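Local coordinates for bromo domain containing protein (Cryptosporidium parvum, PDB 5U9N) that carries a bromodomain, the second in its chain, which binds the inhibitor bromosporine and probably reads acetylated lysines on histones or other proteins, at residues E30-E35 and D56-E61; L102-F107 and N132-L137. One frame throughout, in Å; residues are numbered along the deposited sequence.

Contact 1 (E30-E35 and D56-E61). With BMF (Bromosporine), chain C.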
# COMPACT_ATOMS: atom_id res chain seq x y z
N GLU A 30 0.14 -3.81 -6.68
CA GLU A 30 -1.20 -4.38 -6.69
C GLU A 30 -1.23 -5.77 -6.08
O GLU A 30 -2.03 -6.02 -5.18
CB GLU A 30 -1.74 -4.43 -8.13
CG GLU A 30 -3.18 -4.90 -8.26
CD GLU A 30 -4.16 -4.19 -7.36
OE1 GLU A 30 -4.00 -2.97 -7.15
OE2 GLU A 30 -5.11 -4.84 -6.87
N ASN A 31 -0.38 -6.67 -6.55
CA ASN A 31 -0.39 -8.05 -6.08
C ASN A 31 0.91 -8.39 -5.37
O ASN A 31 1.90 -7.68 -5.56
CB ASN A 31 -0.63 -9.00 -7.27
CG ASN A 31 -1.88 -8.66 -8.04
OD1 ASN A 31 -2.99 -8.60 -7.49
ND2 ASN A 31 -1.72 -8.33 -9.32
N PRO A 32 0.95 -9.49 -4.58
CA PRO A 32 2.19 -9.83 -3.86
C PRO A 32 3.37 -10.09 -4.78
O PRO A 32 3.26 -10.87 -5.73
CB PRO A 32 1.82 -11.09 -3.07
CG PRO A 32 0.34 -11.05 -2.95
CD PRO A 32 -0.15 -10.41 -4.22
N VAL A 33 4.52 -9.46 -4.48
CA VAL A 33 5.76 -9.64 -5.25
C VAL A 33 6.27 -11.09 -5.15
O VAL A 33 6.82 -11.60 -6.12
CB VAL A 33 6.89 -8.65 -4.83
CG1 VAL A 33 6.54 -7.22 -5.20
CG2 VAL A 33 7.22 -8.74 -3.35
N LEU A 34 6.09 -11.75 -3.98
CA LEU A 34 6.55 -13.12 -3.77
C LEU A 34 5.68 -14.16 -4.53
O LEU A 34 6.13 -15.28 -4.72
CB LEU A 34 6.57 -13.45 -2.27
CG LEU A 34 7.56 -12.64 -1.41
CD1 LEU A 34 7.39 -12.97 0.06
CD2 LEU A 34 9.01 -12.89 -1.83
N GLU A 35 4.44 -13.79 -4.97
CA GLU A 35 3.59 -14.66 -5.80
C GLU A 35 3.79 -14.35 -7.30
O GLU A 35 3.18 -15.00 -8.13
CB GLU A 35 2.09 -14.42 -5.48
CG GLU A 35 1.63 -14.85 -4.10
CD GLU A 35 0.15 -14.55 -3.86
OE1 GLU A 35 -0.54 -14.09 -4.80
OE2 GLU A 35 -0.31 -14.74 -2.71
N ASP A 56 0.60 -5.47 -0.01
CA ASP A 56 0.12 -4.98 -1.32
C ASP A 56 -1.35 -4.61 -1.24
O ASP A 56 -2.01 -4.90 -0.25
CB ASP A 56 0.35 -6.03 -2.41
CG ASP A 56 0.05 -7.43 -1.96
OD1 ASP A 56 -1.13 -7.81 -1.97
OD2 ASP A 56 0.99 -8.10 -1.46
N TYR A 57 -1.85 -3.93 -2.28
CA TYR A 57 -3.21 -3.36 -2.30
C TYR A 57 -4.28 -4.40 -2.21
O TYR A 57 -5.26 -4.20 -1.50
CB TYR A 57 -3.45 -2.52 -3.57
CG TYR A 57 -2.56 -1.30 -3.75
CD1 TYR A 57 -2.02 -0.63 -2.66
CD2 TYR A 57 -2.35 -0.76 -5.01
CE1 TYR A 57 -1.26 0.53 -2.82
CE2 TYR A 57 -1.59 0.40 -5.19
CZ TYR A 57 -1.05 1.04 -4.09
OH TYR A 57 -0.31 2.19 -4.28
N ILE A 58 -4.17 -5.48 -2.98
CA ILE A 58 -5.22 -6.51 -2.99
C ILE A 58 -5.28 -7.19 -1.60
O ILE A 58 -6.38 -7.48 -1.12
CB ILE A 58 -5.02 -7.54 -4.15
CG1 ILE A 58 -6.31 -8.37 -4.37
CG2 ILE A 58 -3.82 -8.47 -3.90
CD1 ILE A 58 -7.58 -7.51 -4.76
N THR A 59 -4.11 -7.35 -0.93
CA THR A 59 -4.05 -7.94 0.43
C THR A 59 -4.69 -6.98 1.46
O THR A 59 -5.40 -7.44 2.33
CB THR A 59 -2.59 -8.27 0.81
OG1 THR A 59 -2.13 -9.31 -0.02
CG2 THR A 59 -2.45 -8.70 2.25
N ILE A 60 -4.47 -5.68 1.32
CA ILE A 60 -5.08 -4.69 2.22
C ILE A 60 -6.60 -4.65 1.97
O ILE A 60 -7.37 -4.64 2.93
CB ILE A 60 -4.45 -3.28 2.03
CG1 ILE A 60 -3.00 -3.28 2.52
CG2 ILE A 60 -5.26 -2.23 2.78
CD1 ILE A 60 -2.23 -1.94 2.21
N GLU A 61 -7.02 -4.57 0.67
CA GLU A 61 -8.45 -4.57 0.29
C GLU A 61 -9.18 -5.77 0.89
O GLU A 61 -10.27 -5.60 1.43
CB GLU A 61 -8.62 -4.60 -1.25
CG GLU A 61 -10.09 -4.62 -1.68
CD GLU A 61 -10.35 -4.39 -3.16
OE1 GLU A 61 -11.49 -3.99 -3.49
OE2 GLU A 61 -9.42 -4.58 -3.97
C10 BMF C . 7.22 -5.72 -10.02
N12 BMF C . 7.57 -4.83 -7.87
C15 BMF C . 10.43 -4.80 -8.16
C17 BMF C . 12.67 -5.33 -9.15
C20 BMF C . 15.35 -4.67 -10.79
C22 BMF C . 9.57 -5.23 -9.14
C26 BMF C . 6.70 -3.80 -5.18
C28 BMF C . 6.78 -6.45 -12.27
C01 BMF C . 4.46 -7.03 -13.09
C02 BMF C . 5.41 -6.58 -12.01
C03 BMF C . 4.97 -6.26 -10.71
N04 BMF C . 3.59 -6.34 -10.38
S05 BMF C . 2.89 -7.54 -9.53
C06 BMF C . 3.88 -7.79 -8.10
O07 BMF C . 1.61 -7.06 -9.11
O08 BMF C . 2.95 -8.72 -10.33
C09 BMF C . 5.86 -5.83 -9.74
C11 BMF C . 8.14 -5.24 -8.97
N13 BMF C . 8.44 -4.40 -6.89
C14 BMF C . 9.81 -4.37 -6.94
N16 BMF C . 11.85 -4.75 -8.20
O18 BMF C . 13.97 -5.07 -8.85
C19 BMF C . 14.99 -5.66 -9.71
O21 BMF C . 12.30 -5.94 -10.13
N23 BMF C . 10.28 -3.97 -5.76
N24 BMF C . 9.18 -3.73 -4.94
C25 BMF C . 8.10 -3.98 -5.63
C27 BMF C . 7.67 -6.03 -11.30
O HOH W 1 3.95 -7.69 -1.79
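The backbones of 30-35 and 56-61 come nearest at Glu-30 and Tyr-57, whose CA atoms lie 4.9 Å apart, and one direct hydrogen bond joins the two segments. Ile-58 N, in the first turn of helix 57-65, donates to Glu-30 O over 3.1 Å; an N-H...O angle of 165° and a donor lying in the carbonyl plane mark it as well formed. Asp-56 is the N-cap of that helix. Its OD1 is gripped twice, by Thr-59 OG1 at 2.7 Å on the syn side and by Thr-59 N on the anti side, both from the same face of the carboxylate. This fixes the carboxylate against Pro-32: Asp-56 OD2 lies 3.2 Å from Pro-32 CA, close to the ring carbon CG as well; the proline nitrogen has no hydrogen to give. Asp-56 OD2 accepts over 3.0 Å from a water, which in turn accepts from Val-33 N, a second, indirect link between the segments. The chain of Glu-30 starts with CG anti to the backbone N (chi1 -175°) and bends at chi2, bringing OE1 in plane to the edge of the Tyr-57 ring, 3.5 Å from CD2. OE2 approaches Ile-58 CB, but its strong partner is Arg-21, which also pairs with Glu-61 and probably offsets the nearness of the two carboxylates. The CG2 methyl of Ile-58 lies against Glu-30 O (3.3 Å) and beside Asn-31 OD1 and Pro-32 CD. On the ligand side, Asn-31 N donates to O07 of bromosporine at 3.3 Å, and Val-33 CG1 packs on the ligand's C26 methyl. Asn-31, Pro-32 and Val-33 line the bromosporine pocket, so this capped helix start backs the ZA loop, the loop that forms one wall of the acetyl-lysine site in bromodomains.

Contact 2 (L102-F107 and N132-L137)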
# COMPACT_ATOMS: atom_id res chain seq x y z
N LEU A 102 -0.08 -0.21 6.97
CA LEU A 102 0.01 -1.22 5.93
C LEU A 102 0.25 -0.58 4.57
O LEU A 102 1.08 -1.05 3.81
CB LEU A 102 -1.26 -2.09 5.91
CG LEU A 102 -1.40 -3.13 7.07
CD1 LEU A 102 -2.75 -3.90 6.95
CD2 LEU A 102 -0.23 -4.13 7.09
N VAL A 103 -0.45 0.51 4.26
CA VAL A 103 -0.25 1.20 2.98
C VAL A 103 1.18 1.76 2.91
O VAL A 103 1.85 1.57 1.89
CB VAL A 103 -1.29 2.30 2.75
CG1 VAL A 103 -0.90 3.18 1.57
CG2 VAL A 103 -2.68 1.69 2.52
N LYS A 104 1.66 2.41 3.98
CA LYS A 104 3.00 2.98 3.98
C LYS A 104 4.08 1.91 3.98
O LYS A 104 5.16 2.14 3.43
CB LYS A 104 3.19 3.90 5.16
CG LYS A 104 2.39 5.17 5.02
CD LYS A 104 2.69 6.11 6.16
CE LYS A 104 2.31 7.52 5.86
NZ LYS A 104 2.51 8.42 7.06
N LEU A 105 3.78 0.73 4.53
CA LEU A 105 4.69 -0.44 4.51
C LEU A 105 5.01 -0.87 3.06
O LEU A 105 6.13 -1.28 2.78
CB LEU A 105 4.03 -1.62 5.28
CG LEU A 105 4.77 -2.93 5.31
CD1 LEU A 105 6.06 -2.82 6.08
CD2 LEU A 105 3.91 -4.00 5.91
N ILE A 106 4.02 -0.78 2.16
CA ILE A 106 4.16 -1.10 0.73
C ILE A 106 5.23 -0.20 0.10
O ILE A 106 6.05 -0.67 -0.65
CB ILE A 106 2.78 -0.90 0.00
CG1 ILE A 106 1.77 -1.96 0.45
CG2 ILE A 106 2.92 -0.94 -1.54
CD1 ILE A 106 0.34 -1.72 -0.05
N PHE A 107 5.16 1.09 0.36
CA PHE A 107 6.08 2.06 -0.24
C PHE A 107 7.48 2.04 0.42
O PHE A 107 8.45 2.23 -0.30
CB PHE A 107 5.48 3.47 -0.18
CG PHE A 107 4.11 3.56 -0.83
CD1 PHE A 107 3.84 2.91 -2.03
CD2 PHE A 107 3.07 4.23 -0.20
CE1 PHE A 107 2.56 2.93 -2.59
CE2 PHE A 107 1.78 4.24 -0.75
CZ PHE A 107 1.53 3.56 -1.92
N ASN A 132 3.60 10.03 -1.49
CA ASN A 132 3.29 11.45 -1.46
C ASN A 132 1.81 11.68 -1.77
O ASN A 132 1.16 12.46 -1.09
CB ASN A 132 4.18 12.21 -2.44
CG ASN A 132 5.63 12.29 -2.03
OD1 ASN A 132 6.08 11.63 -1.07
ND2 ASN A 132 6.42 13.06 -2.77
N LYS A 133 1.27 10.98 -2.77
CA LYS A 133 -0.16 11.04 -3.09
C LYS A 133 -0.98 10.52 -1.91
O LYS A 133 -2.01 11.09 -1.59
CB LYS A 133 -0.47 10.22 -4.36
CG LYS A 133 -1.96 10.25 -4.79
CD LYS A 133 -2.40 11.63 -5.30
CE LYS A 133 -3.83 11.59 -5.82
NZ LYS A 133 -4.26 12.90 -6.40
N PHE A 134 -0.55 9.42 -1.27
CA PHE A 134 -1.27 8.87 -0.12
C PHE A 134 -1.35 9.89 1.02
O PHE A 134 -2.41 10.06 1.62
CB PHE A 134 -0.64 7.57 0.39
CG PHE A 134 -1.39 6.97 1.57
CD1 PHE A 134 -2.75 6.69 1.48
CD2 PHE A 134 -0.78 6.86 2.82
CE1 PHE A 134 -3.47 6.26 2.59
CE2 PHE A 134 -1.50 6.38 3.92
CZ PHE A 134 -2.84 6.08 3.80
N ASN A 135 -0.22 10.53 1.35
CA ASN A 135 -0.18 11.51 2.43
C ASN A 135 -1.12 12.65 2.19
O ASN A 135 -1.75 13.12 3.12
CB ASN A 135 1.23 12.07 2.64
CG ASN A 135 2.15 11.11 3.35
OD1 ASN A 135 1.75 10.43 4.30
ND2 ASN A 135 3.42 11.12 3.01
N ASN A 136 -1.21 13.11 0.95
CA ASN A 136 -2.09 14.22 0.61
C ASN A 136 -3.57 13.83 0.72
O ASN A 136 -4.38 14.64 1.17
CB ASN A 136 -1.77 14.75 -0.79
CG ASN A 136 -0.65 15.77 -0.77
OD1 ASN A 136 -0.88 16.97 -0.56
ND2 ASN A 136 0.59 15.29 -0.84
N LEU A 137 -3.93 12.60 0.32
CA LEU A 137 -5.30 12.11 0.44
C LEU A 137 -5.65 11.87 1.90
O LEU A 137 -6.71 12.27 2.37
CB LEU A 137 -5.48 10.79 -0.35
CG LEU A 137 -5.31 10.88 -1.87
CD1 LEU A 137 -5.50 9.55 -2.50
CD2 LEU A 137 -6.27 11.89 -2.46
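One face of the Phe-134 ring is met by the CG1 methyl of Val-103, which stands 3.8 Å from the ring centroid and only 7° off the normal, a CH-pi contact. CG1 is nearly equidistant from all six ring carbons, from 3.8 Å at CG to 4.1 Å at CZ, which confirms that it is centred. Two torsions set up the meeting: CG of Phe-134 lies anti to its own N (chi1 -179°), and CG1 of Val-103 does the same on its helix. The Phe-107 ring has Val-103 O above one face, offset toward the rim, while its CE2 reaches Phe-134 CB at 4.3 Å. Elsewhere Phe-107 meets Phe-29 edge-to-face, and Phe-134 meets the ring of Trp-138.

The segments 102-107 and 132-137 run nearly antiparallel (160°), their axes 11.0 Å apart at closest approach, so side chains bridge the gap. At the margin the extended chain of Lys-104 crosses the side chain of Asn-135 at about a right angle, CE lying 3.3 Å from OD1; the ammonium group forms a salt bridge with Glu-100 one turn earlier.

The middle of this contact between helices 96-113 and 122-139 of the bromodomain bundle is apolar, resting mainly on methyl-to-ring and other apolar packing, with Lys-104 and Asn-135 at its border.

How the contacts relate
After helix 9-20 the chain enters the loop holding 30-35, passes through helix 41-50, and returns at 56-61, so contact 1 closes a loop with 20 residues between its segments. Contact 2 opens later, at 102-107, and closes across 24 residues at 132-137. The two are thus in series, neither nested nor crossed. Their centres lie 14 Å apart, yet they touch through helices 57-65 and 96-113: Tyr-57 OH is 3.3 Å from Phe-107 CZ, and the CD1 methyls of Ile-60 and Ile-106 are 3.4 Å apart. Helix 96-113 thus touches helix 57-65, which backs the ligand-lining loop, with some of its side chains and helix 122-139 with others.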